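Local structure of Alpha/beta hydrolase (Pseudomonas aeruginosa PAO1, 4R1D) at residues 142-155 / 536-549. The protein is probably a lipase of the alpha/beta hydrolase family that binds calcium and acts as a type VI secretion effector, held in check by a partner immunity protein. Sequence-based numbering, arbitrary orientation.
With CA (calcium ion), chain C.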
ATOM      1  N   SER A 142      -8.375  -8.172 -11.990  1.00 17.29           N
ATOM      2  CA  SER A 142      -7.932  -8.368 -13.375  1.00 20.14           C
ATOM      3  C   SER A 142      -6.456  -8.754 -13.468  1.00 21.55           C
ATOM      4  O   SER A 142      -6.060  -9.567 -14.306  1.00 19.98           O
ATOM      5  CB  SER A 142      -8.192  -7.105 -14.205  1.00 22.72           C
ATOM      6  OG  SER A 142      -7.385  -6.032 -13.741  1.00 30.79           O
ATOM      7  N   ALA A 143      -5.633  -8.156 -12.616  1.00 16.47           N
ATOM      8  CA  ALA A 143      -4.192  -8.387 -12.679  1.00 17.59           C
ATOM      9  C   ALA A 143      -3.779  -9.772 -12.201  1.00 15.44           C
ATOM     10  O   ALA A 143      -2.818 -10.353 -12.731  1.00 13.79           O
ATOM     11  CB  ALA A 143      -3.442  -7.323 -11.896  1.00 19.57           C
ATOM     12  N   TYR A 144      -4.505 -10.298 -11.211  1.00 14.22           N
ATOM     13  CA  TYR A 144      -4.066 -11.507 -10.505  1.00 16.90           C
ATOM     14  C   TYR A 144      -5.006 -12.712 -10.496  1.00 15.50           C
ATOM     15  O   TYR A 144      -4.537 -13.843 -10.448  1.00 16.03           O
ATOM     16  CB  TYR A 144      -3.732 -11.154  -9.071  1.00 13.30           C
ATOM     17  CG  TYR A 144      -2.621 -10.138  -8.964  1.00 15.28           C
ATOM     18  CD1 TYR A 144      -1.432 -10.291  -9.677  1.00 13.45           C
ATOM     19  CD2 TYR A 144      -2.769  -9.019  -8.170  1.00 15.62           C
ATOM     20  CE1 TYR A 144      -0.407  -9.348  -9.568  1.00 15.21           C
ATOM     21  CE2 TYR A 144      -1.761  -8.087  -8.046  1.00 15.23           C
ATOM     22  CZ  TYR A 144      -0.581  -8.252  -8.747  1.00 13.11           C
ATOM     23  OH  TYR A 144       0.415  -7.299  -8.599  1.00 14.87           O
ATOM     24  N   ASN A 145      -6.318 -12.495 -10.514  1.00 15.47           N
ATOM     25  CA  ASN A 145      -7.233 -13.641 -10.469  1.00 15.10           C
ATOM     26  C   ASN A 145      -7.086 -14.626 -11.653  1.00 14.48           C
ATOM     27  O   ASN A 145      -7.095 -15.840 -11.448  1.00 16.56           O
ATOM     28  CB  ASN A 145      -8.703 -13.204 -10.278  1.00 19.21           C
ATOM     29  CG  ASN A 145      -9.052 -12.889  -8.809  1.00 23.24           C
ATOM     30  OD1 ASN A 145     -10.201 -13.030  -8.399  1.00 18.05           O
ATOM     31  ND2 ASN A 145      -8.060 -12.483  -8.021  1.00 16.41           N
ATOM     32  N   PRO A 146      -6.920 -14.106 -12.883  1.00 15.41           N
ATOM     33  CA  PRO A 146      -6.712 -15.024 -14.013  1.00 17.07           C
ATOM     34  C   PRO A 146      -5.503 -15.945 -13.834  1.00 13.00           C
ATOM     35  O   PRO A 146      -5.630 -17.142 -14.056  1.00 13.27           O
ATOM     36  CB  PRO A 146      -6.527 -14.082 -15.214  1.00 18.78           C
ATOM     37  CG  PRO A 146      -7.258 -12.828 -14.826  1.00 20.85           C
ATOM     38  CD  PRO A 146      -7.035 -12.705 -13.321  1.00 15.09           C
ATOM     39  N   VAL A 147      -4.347 -15.430 -13.429  1.00 14.54           N
ATOM     40  CA  VAL A 147      -3.185 -16.314 -13.332  1.00 12.53           C
ATOM     41  C   VAL A 147      -3.294 -17.286 -12.157  1.00 12.88           C
ATOM     42  O   VAL A 147      -2.839 -18.427 -12.236  1.00 14.68           O
ATOM     43  CB  VAL A 147      -1.856 -15.527 -13.278  1.00 12.65           C
ATOM     44  CG1 VAL A 147      -1.718 -14.776 -11.952  1.00 15.47           C
ATOM     45  CG2 VAL A 147      -0.666 -16.466 -13.513  1.00 17.37           C
ATOM     46  N   MET A 148      -3.929 -16.847 -11.076  1.00 12.97           N
ATOM     47  CA  MET A 148      -4.136 -17.746  -9.962  1.00 12.20           C
ATOM     48  C   MET A 148      -5.060 -18.896 -10.375  1.00 12.97           C
ATOM     49  O   MET A 148      -4.826 -20.043 -10.023  1.00 13.29           O
ATOM     50  CB  MET A 148      -4.673 -16.995  -8.744  1.00 12.02           C
ATOM     51  CG  MET A 148      -3.574 -16.172  -8.055  1.00 15.94           C
ATOM     52  SD  MET A 148      -4.110 -15.541  -6.437  1.00 15.19           S
ATOM     53  CE  MET A 148      -5.394 -14.378  -6.915  1.00 16.81           C
ATOM     54  N   GLY A 149      -6.091 -18.580 -11.148  1.00 15.28           N
ATOM     55  CA  GLY A 149      -7.041 -19.594 -11.566  1.00 15.52           C
ATOM     56  C   GLY A 149      -6.440 -20.500 -12.624  1.00 18.69           C
ATOM     57  O   GLY A 149      -6.755 -21.689 -12.694  1.00 16.20           O
ATOM     58  N   LEU A 150      -5.574 -19.936 -13.456  1.00 11.65           N
ATOM     59  CA  LEU A 150      -4.896 -20.732 -14.498  1.00 13.47           C
ATOM     60  C   LEU A 150      -3.958 -21.768 -13.889  1.00 15.82           C
ATOM     61  O   LEU A 150      -3.950 -22.939 -14.285  1.00 16.83           O
ATOM     62  CB  LEU A 150      -4.106 -19.814 -15.435  1.00 17.85           C
ATOM     63  CG  LEU A 150      -3.261 -20.553 -16.479  1.00 18.26           C
ATOM     64  CD1 LEU A 150      -4.174 -21.336 -17.412  1.00 20.62           C
ATOM     65  CD2 LEU A 150      -2.411 -19.576 -17.277  1.00 20.67           C
ATOM     66  N   MET A 151      -3.127 -21.327 -12.949  1.00 15.14           N
ATOM     67  CA  MET A 151      -2.212 -22.231 -12.285  1.00 16.25           C
ATOM     68  C   MET A 151      -2.997 -23.318 -11.561  1.00 15.26           C
ATOM     69  O   MET A 151      -2.611 -24.491 -11.550  1.00 15.02           O
ATOM     70  CB  MET A 151      -1.318 -21.464 -11.306  1.00 13.28           C
ATOM     71  CG  MET A 151      -0.339 -20.536 -11.988  1.00 15.10           C
ATOM     72  SD  MET A 151       0.912 -19.890 -10.844  1.00 19.48           S
ATOM     73  CE  MET A 151      -0.089 -18.859  -9.731  1.00 18.39           C
ATOM     74  N   GLU A 152      -4.106 -22.928 -10.951  1.00 14.00           N
ATOM     75  CA  GLU A 152      -4.910 -23.894 -10.201  1.00 18.00           C
ATOM     76  C   GLU A 152      -5.403 -25.004 -11.132  1.00 16.32           C
ATOM     77  O   GLU A 152      -5.253 -26.192 -10.830  1.00 17.59           O
ATOM     78  CB  GLU A 152      -6.096 -23.194  -9.533  1.00 15.05           C
ATOM     79  CG  GLU A 152      -6.915 -24.088  -8.609  1.00 19.88           C
ATOM     80  CD  GLU A 152      -6.356 -24.159  -7.197  1.00 21.27           C
ATOM     81  OE1 GLU A 152      -5.692 -23.209  -6.749  1.00 18.33           O
ATOM     82  OE2 GLU A 152      -6.582 -25.173  -6.518  1.00 25.19           O
ATOM     83  N   ARG A 153      -5.994 -24.622 -12.260  1.00 17.95           N
ATOM     84  CA  ARG A 153      -6.535 -25.632 -13.173  1.00 19.31           C
ATOM     85  C   ARG A 153      -5.436 -26.415 -13.873  1.00 17.77           C
ATOM     86  O   ARG A 153      -5.538 -27.637 -14.038  1.00 19.08           O
ATOM     87  CB  ARG A 153      -7.523 -25.044 -14.190  1.00 19.54           C
ATOM     88  CG  ARG A 153      -6.988 -24.118 -15.264  1.00 21.37           C
ATOM     89  CD  ARG A 153      -8.144 -23.709 -16.206  1.00 29.01           C
ATOM     90  NE  ARG A 153      -7.689 -22.932 -17.352  1.00 31.73           N
ATOM     91  CZ  ARG A 153      -7.507 -23.431 -18.571  1.00 29.37           C
ATOM     92  NH1 ARG A 153      -7.763 -24.712 -18.819  1.00 25.05           N
ATOM     93  NH2 ARG A 153      -7.077 -22.643 -19.547  1.00 34.02           N
ATOM     94  N   ARG A 154      -4.381 -25.721 -14.277  1.00 14.30           N
ATOM     95  CA  ARG A 154      -3.264 -26.413 -14.929  1.00 16.88           C
ATOM     96  C   ARG A 154      -2.623 -27.422 -13.978  1.00 18.14           C
ATOM     97  O   ARG A 154      -2.390 -28.573 -14.345  1.00 16.25           O
ATOM     98  CB  ARG A 154      -2.221 -25.410 -15.444  1.00 14.97           C
ATOM     99  CG  ARG A 154      -2.695 -24.571 -16.651  1.00 16.21           C
ATOM    100  CD  ARG A 154      -2.367 -25.255 -17.975  1.00 20.13           C
ATOM    101  NE  ARG A 154      -2.638 -24.389 -19.119  1.00 20.55           N
ATOM    102  CZ  ARG A 154      -3.721 -24.476 -19.884  1.00 20.76           C
ATOM    103  NH1 ARG A 154      -4.638 -25.408 -19.640  1.00 25.36           N
ATOM    104  NH2 ARG A 154      -3.883 -23.637 -20.904  1.00 20.91           N
ATOM    105  N   LEU A 155      -2.357 -27.011 -12.747  1.00 17.77           N
ATOM    106  CA  LEU A 155      -1.654 -27.898 -11.813  1.00 15.89           C
ATOM    107  C   LEU A 155      -2.539 -29.031 -11.287  1.00 17.07           C
ATOM    108  O   LEU A 155      -2.036 -30.048 -10.798  1.00 20.49           O
ATOM    109  CB  LEU A 155      -1.014 -27.102 -10.670  1.00 15.31           C
ATOM    110  CG  LEU A 155       0.087 -26.130 -11.120  1.00 15.32           C
ATOM    111  CD1 LEU A 155       0.422 -25.124 -10.021  1.00 15.14           C
ATOM    112  CD2 LEU A 155       1.346 -26.886 -11.560  1.00 17.49           C
ATOM    113  N   GLN A 536       1.946  -4.136 -14.916  1.00 13.46           N
ATOM    114  CA  GLN A 536       0.787  -4.385 -14.087  1.00 18.93           C
ATOM    115  C   GLN A 536       0.071  -5.641 -14.541  1.00 16.51           C
ATOM    116  O   GLN A 536      -0.443  -6.404 -13.720  1.00 18.79           O
ATOM    117  CB  GLN A 536      -0.183  -3.221 -14.177  1.00 21.82           C
ATOM    118  CG  GLN A 536      -1.429  -3.455 -13.359  1.00 28.88           C
ATOM    119  CD  GLN A 536      -1.127  -3.431 -11.885  1.00 27.76           C
ATOM    120  OE1 GLN A 536      -0.972  -4.477 -11.243  1.00 29.28           O
ATOM    121  NE2 GLN A 536      -1.031  -2.225 -11.331  1.00 31.61           N
ATOM    122  N   GLU A 537       0.060  -5.850 -15.852  1.00 18.94           N
ATOM    123  CA  GLU A 537      -0.677  -6.956 -16.444  1.00 22.95           C
ATOM    124  C   GLU A 537       0.229  -8.117 -16.853  1.00 19.52           C
ATOM    125  O   GLU A 537      -0.188  -8.971 -17.617  1.00 16.71           O
ATOM    126  CB  GLU A 537      -1.442  -6.470 -17.682  1.00 27.98           C
ATOM    127  CG  GLU A 537      -2.468  -5.386 -17.403  1.00 31.54           C
ATOM    128  CD  GLU A 537      -3.589  -5.872 -16.514  1.00 32.58           C
ATOM    129  OE1 GLU A 537      -4.006  -7.033 -16.675  1.00 34.53           O
ATOM    130  OE2 GLU A 537      -4.054  -5.106 -15.643  1.00 33.86           O
ATOM    131  N   SER A 538       1.465  -8.144 -16.363  1.00 13.87           N
ATOM    132  CA  SER A 538       2.437  -9.139 -16.846  1.00 15.67           C
ATOM    133  C   SER A 538       1.940 -10.591 -16.763  1.00 13.03           C
ATOM    134  O   SER A 538       2.203 -11.398 -17.662  1.00 15.21           O
ATOM    135  CB  SER A 538       3.813  -8.967 -16.166  1.00 15.29           C
ATOM    136  OG  SER A 538       3.778  -9.244 -14.770  1.00 14.64           O
ATOM    137  N   TYR A 539       1.221 -10.935 -15.698  1.00 14.42           N
ATOM    138  CA  TYR A 539       0.809 -12.321 -15.515  1.00 12.13           C
ATOM    139  C   TYR A 539      -0.353 -12.697 -16.415  1.00 13.85           C
ATOM    140  O   TYR A 539      -0.804 -13.839 -16.412  1.00 14.67           O
ATOM    141  CB  TYR A 539       0.493 -12.637 -14.048  1.00 12.26           C
ATOM    142  CG  TYR A 539       1.689 -13.170 -13.299  1.00 13.40           C
ATOM    143  CD1 TYR A 539       2.417 -14.264 -13.796  1.00 14.15           C
ATOM    144  CD2 TYR A 539       2.108 -12.588 -12.116  1.00 13.31           C
ATOM    145  CE1 TYR A 539       3.501 -14.759 -13.123  1.00 13.83           C
ATOM    146  CE2 TYR A 539       3.217 -13.076 -11.432  1.00 11.50           C
ATOM    147  CZ  TYR A 539       3.907 -14.164 -11.946  1.00 12.63           C
ATOM    148  OH  TYR A 539       4.995 -14.655 -11.270  1.00 14.17           O
ATOM    149  N   ASN A 540      -0.847 -11.722 -17.172  1.00 13.22           N
ATOM    150  CA  ASN A 540      -1.824 -12.024 -18.220  1.00 14.77           C
ATOM    151  C   ASN A 540      -1.186 -12.290 -19.597  1.00 16.87           C
ATOM    152  O   ASN A 540      -1.889 -12.496 -20.594  1.00 16.47           O
ATOM    153  CB  ASN A 540      -2.881 -10.920 -18.289  1.00 13.04           C
ATOM    154  CG  ASN A 540      -3.755 -10.891 -17.047  1.00 13.39           C
ATOM    155  OD1 ASN A 540      -3.970  -9.837 -16.438  1.00 18.77           O
ATOM    156  ND2 ASN A 540      -4.247 -12.055 -16.658  1.00 11.93           N
ATOM    157  N   ASP A 541       0.141 -12.298 -19.640  1.00 14.35           N
ATOM    158  CA  ASP A 541       0.872 -12.592 -20.874  1.00 15.69           C
ATOM    159  C   ASP A 541       1.294 -14.053 -20.851  1.00 18.55           C
ATOM    160  O   ASP A 541       1.762 -14.548 -19.822  1.00 15.14           O
ATOM    161  CB  ASP A 541       2.107 -11.689 -20.994  1.00 16.23           C
ATOM    162  CG  ASP A 541       2.876 -11.907 -22.300  1.00 18.69           C
ATOM    163  OD1 ASP A 541       3.628 -12.897 -22.398  1.00 16.96           O
ATOM    164  OD2 ASP A 541       2.741 -11.070 -23.211  1.00 17.87           O
ATOM    165  N   ALA A 542       1.122 -14.743 -21.978  1.00 16.88           N
ATOM    166  CA  ALA A 542       1.425 -16.170 -22.064  1.00 16.87           C
ATOM    167  C   ALA A 542       2.833 -16.536 -21.598  1.00 16.91           C
ATOM    168  O   ALA A 542       3.050 -17.611 -21.050  1.00 14.99           O
ATOM    169  CB  ALA A 542       1.198 -16.674 -23.498  1.00 20.51           C
ATOM    170  N   ARG A 543       3.802 -15.660 -21.840  1.00 15.86           N
ATOM    171  CA  ARG A 543       5.183 -15.963 -21.457  1.00 15.69           C
ATOM    172  C   ARG A 543       5.380 -15.965 -19.942  1.00 13.33           C
ATOM    173  O   ARG A 543       6.147 -16.775 -19.408  1.00 13.41           O
ATOM    174  CB  ARG A 543       6.146 -14.974 -22.105  1.00 17.78           C
ATOM    175  CG  ARG A 543       6.227 -15.132 -23.614  1.00 17.10           C
ATOM    176  CD  ARG A 543       6.889 -13.907 -24.218  1.00 16.92           C
ATOM    177  NE  ARG A 543       6.010 -12.747 -24.124  1.00 18.20           N
ATOM    178  CZ  ARG A 543       6.225 -11.606 -24.768  1.00 16.73           C
ATOM    179  NH1 ARG A 543       7.311 -11.468 -25.522  1.00 17.41           N
ATOM    180  NH2 ARG A 543       5.360 -10.608 -24.660  1.00 17.10           N
ATOM    181  N   ALA A 544       4.710 -15.034 -19.259  1.00 16.24           N
ATOM    182  CA  ALA A 544       4.821 -14.958 -17.801  1.00 14.31           C
ATOM    183  C   ALA A 544       4.193 -16.196 -17.194  1.00 12.52           C
ATOM    184  O   ALA A 544       4.722 -16.762 -16.235  1.00 14.32           O
ATOM    185  CB  ALA A 544       4.144 -13.695 -17.261  1.00 12.67           C
ATOM    186  N   GLN A 545       3.050 -16.597 -17.749  1.00 15.26           N
ATOM    187  CA  GLN A 545       2.329 -17.793 -17.309  1.00 14.15           C
ATOM    188  C   GLN A 545       3.169 -19.048 -17.530  1.00 14.71           C
ATOM    189  O   GLN A 545       3.263 -19.911 -16.653  1.00 13.42           O
ATOM    190  CB  GLN A 545       0.986 -17.899 -18.050  1.00 16.57           C
ATOM    191  CG  GLN A 545       0.067 -16.691 -17.765  1.00 14.51           C
ATOM    192  CD  GLN A 545      -1.174 -16.637 -18.632  1.00 23.42           C
ATOM    193  OE1 GLN A 545      -1.304 -17.382 -19.600  1.00 20.26           O
ATOM    194  NE2 GLN A 545      -2.097 -15.736 -18.287  1.00 23.94           N
ATOM    195  N   TRP A 546       3.769 -19.140 -18.711  1.00 14.17           N
ATOM    196  CA  TRP A 546       4.642 -20.270 -19.045  1.00 10.90           C
ATOM    197  C   TRP A 546       5.779 -20.338 -18.044  1.00 14.56           C
ATOM    198  O   TRP A 546       6.059 -21.382 -17.481  1.00 14.55           O
ATOM    199  CB  TRP A 546       5.230 -20.106 -20.456  1.00 13.99           C
ATOM    200  CG  TRP A 546       5.906 -21.362 -20.951  1.00 16.48           C
ATOM    201  CD1 TRP A 546       5.341 -22.337 -21.726  1.00 20.43           C
ATOM    202  CD2 TRP A 546       7.253 -21.795 -20.682  1.00 14.03           C
ATOM    203  NE1 TRP A 546       6.253 -23.337 -21.967  1.00 18.49           N
ATOM    204  CE2 TRP A 546       7.430 -23.031 -21.331  1.00 15.26           C
ATOM    205  CE3 TRP A 546       8.327 -21.250 -19.962  1.00 14.16           C
ATOM    206  CZ2 TRP A 546       8.631 -23.740 -21.274  1.00 16.62           C
ATOM    207  CZ3 TRP A 546       9.515 -21.953 -19.904  1.00 15.76           C
ATOM    208  CH2 TRP A 546       9.662 -23.182 -20.568  1.00 15.54           C
ATOM    209  N   ALA A 547       6.454 -19.211 -17.833  1.00 12.08           N
ATOM    210  CA  ALA A 547       7.596 -19.203 -16.928  1.00 13.04           C
ATOM    211  C   ALA A 547       7.235 -19.562 -15.480  1.00 13.68           C
ATOM    212  O   ALA A 547       8.034 -20.169 -14.773  1.00 13.90           O
ATOM    213  CB  ALA A 547       8.331 -17.852 -16.989  1.00 14.13           C
ATOM    214  N   ALA A 548       6.044 -19.167 -15.041  1.00 13.19           N
ATOM    215  CA  ALA A 548       5.574 -19.523 -13.704  1.00 14.14           C
ATOM    216  C   ALA A 548       5.312 -21.026 -13.582  1.00 12.48           C
ATOM    217  O   ALA A 548       5.794 -21.682 -12.657  1.00 13.55           O
ATOM    218  CB  ALA A 548       4.320 -18.742 -13.353  1.00 14.89           C
ATOM    219  N   LEU A 549       4.547 -21.576 -14.517  1.00 15.72           N
ATOM    220  CA  LEU A 549       4.240 -22.998 -14.456  1.00 14.85           C
ATOM    221  C   LEU A 549       5.499 -23.845 -14.628  1.00 16.77           C
ATOM    222  O   LEU A 549       5.676 -24.857 -13.955  1.00 13.60           O
ATOM    223  CB  LEU A 549       3.179 -23.356 -15.494  1.00 12.47           C
ATOM    224  CG  LEU A 549       1.798 -22.793 -15.137  1.00 14.32           C
ATOM    225  CD1 LEU A 549       0.924 -22.780 -16.356  1.00 15.78           C
ATOM    226  CD2 LEU A 549       1.170 -23.618 -13.997  1.00 14.80           C
TER
HETATM  227 CA    CA C 601      -5.962 -27.513  -6.523  1.00 22.22          CA
HETATM  228  O   HOH W   1      -0.302  -9.298 -13.770  1.00 15.81           O
HETATM  229  O   HOH W   2      -8.423 -27.432  -5.772  1.00 29.64           O
HETATM  230  O   HOH W   3      -6.251 -29.991  -5.665  1.00 28.46           O
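Leu549 of helix 542-549 packs against Met151, Arg154 and Leu155 of helix 142-155, a helix that lies on strands 48-54 and 201-206 of the parallel sheet of this alpha/beta hydrolase fold, while Val147 meets Tyr539 of the 3-10 turn 538-540. The axes of 142-155 and 542-549 approach to 10.9 Å at 45°. Leu549 CD2 lies 4.0 Å from Met151 CG and equally near Leu155 CG, while its CD1 branch meets the aliphatic part of Arg154. Leu155 in turn touches Phe202, whose carbonyl oxygen binds calcium. Val147 straddles the start of the Tyr539 side chain: CG1 is 3.7 Å from Tyr539 CB, and CG2, anti to the backbone N, comes obliquely to the ring at CD1. Behind this pair, Val147 touches Phe53 of strand 48-54 and Tyr539 touches Val253 of strand 250-255. Leu150 CD2 presses at about a right angle against the amide end of Gln545, 3.4 Å from Gln545 OE1.

One water links the segments: it donates to Ala143 O and Gln536 O and accepts from Tyr539 N, beside the proline kink, where the N atoms of Pro146 and Val147 lack bonds to the preceding turn. At the far end of 142-155, Glu152 OE2 binds the calcium ion at 2.4 Å with Asp156, Phe202 and Asp203, while OE1 takes a salt bridge from Arg134. The amide of Gln545 is fixed by its own segment: NE2 donates to Tyr539 O over 3.0 Å with an N-H...O angle of 151°.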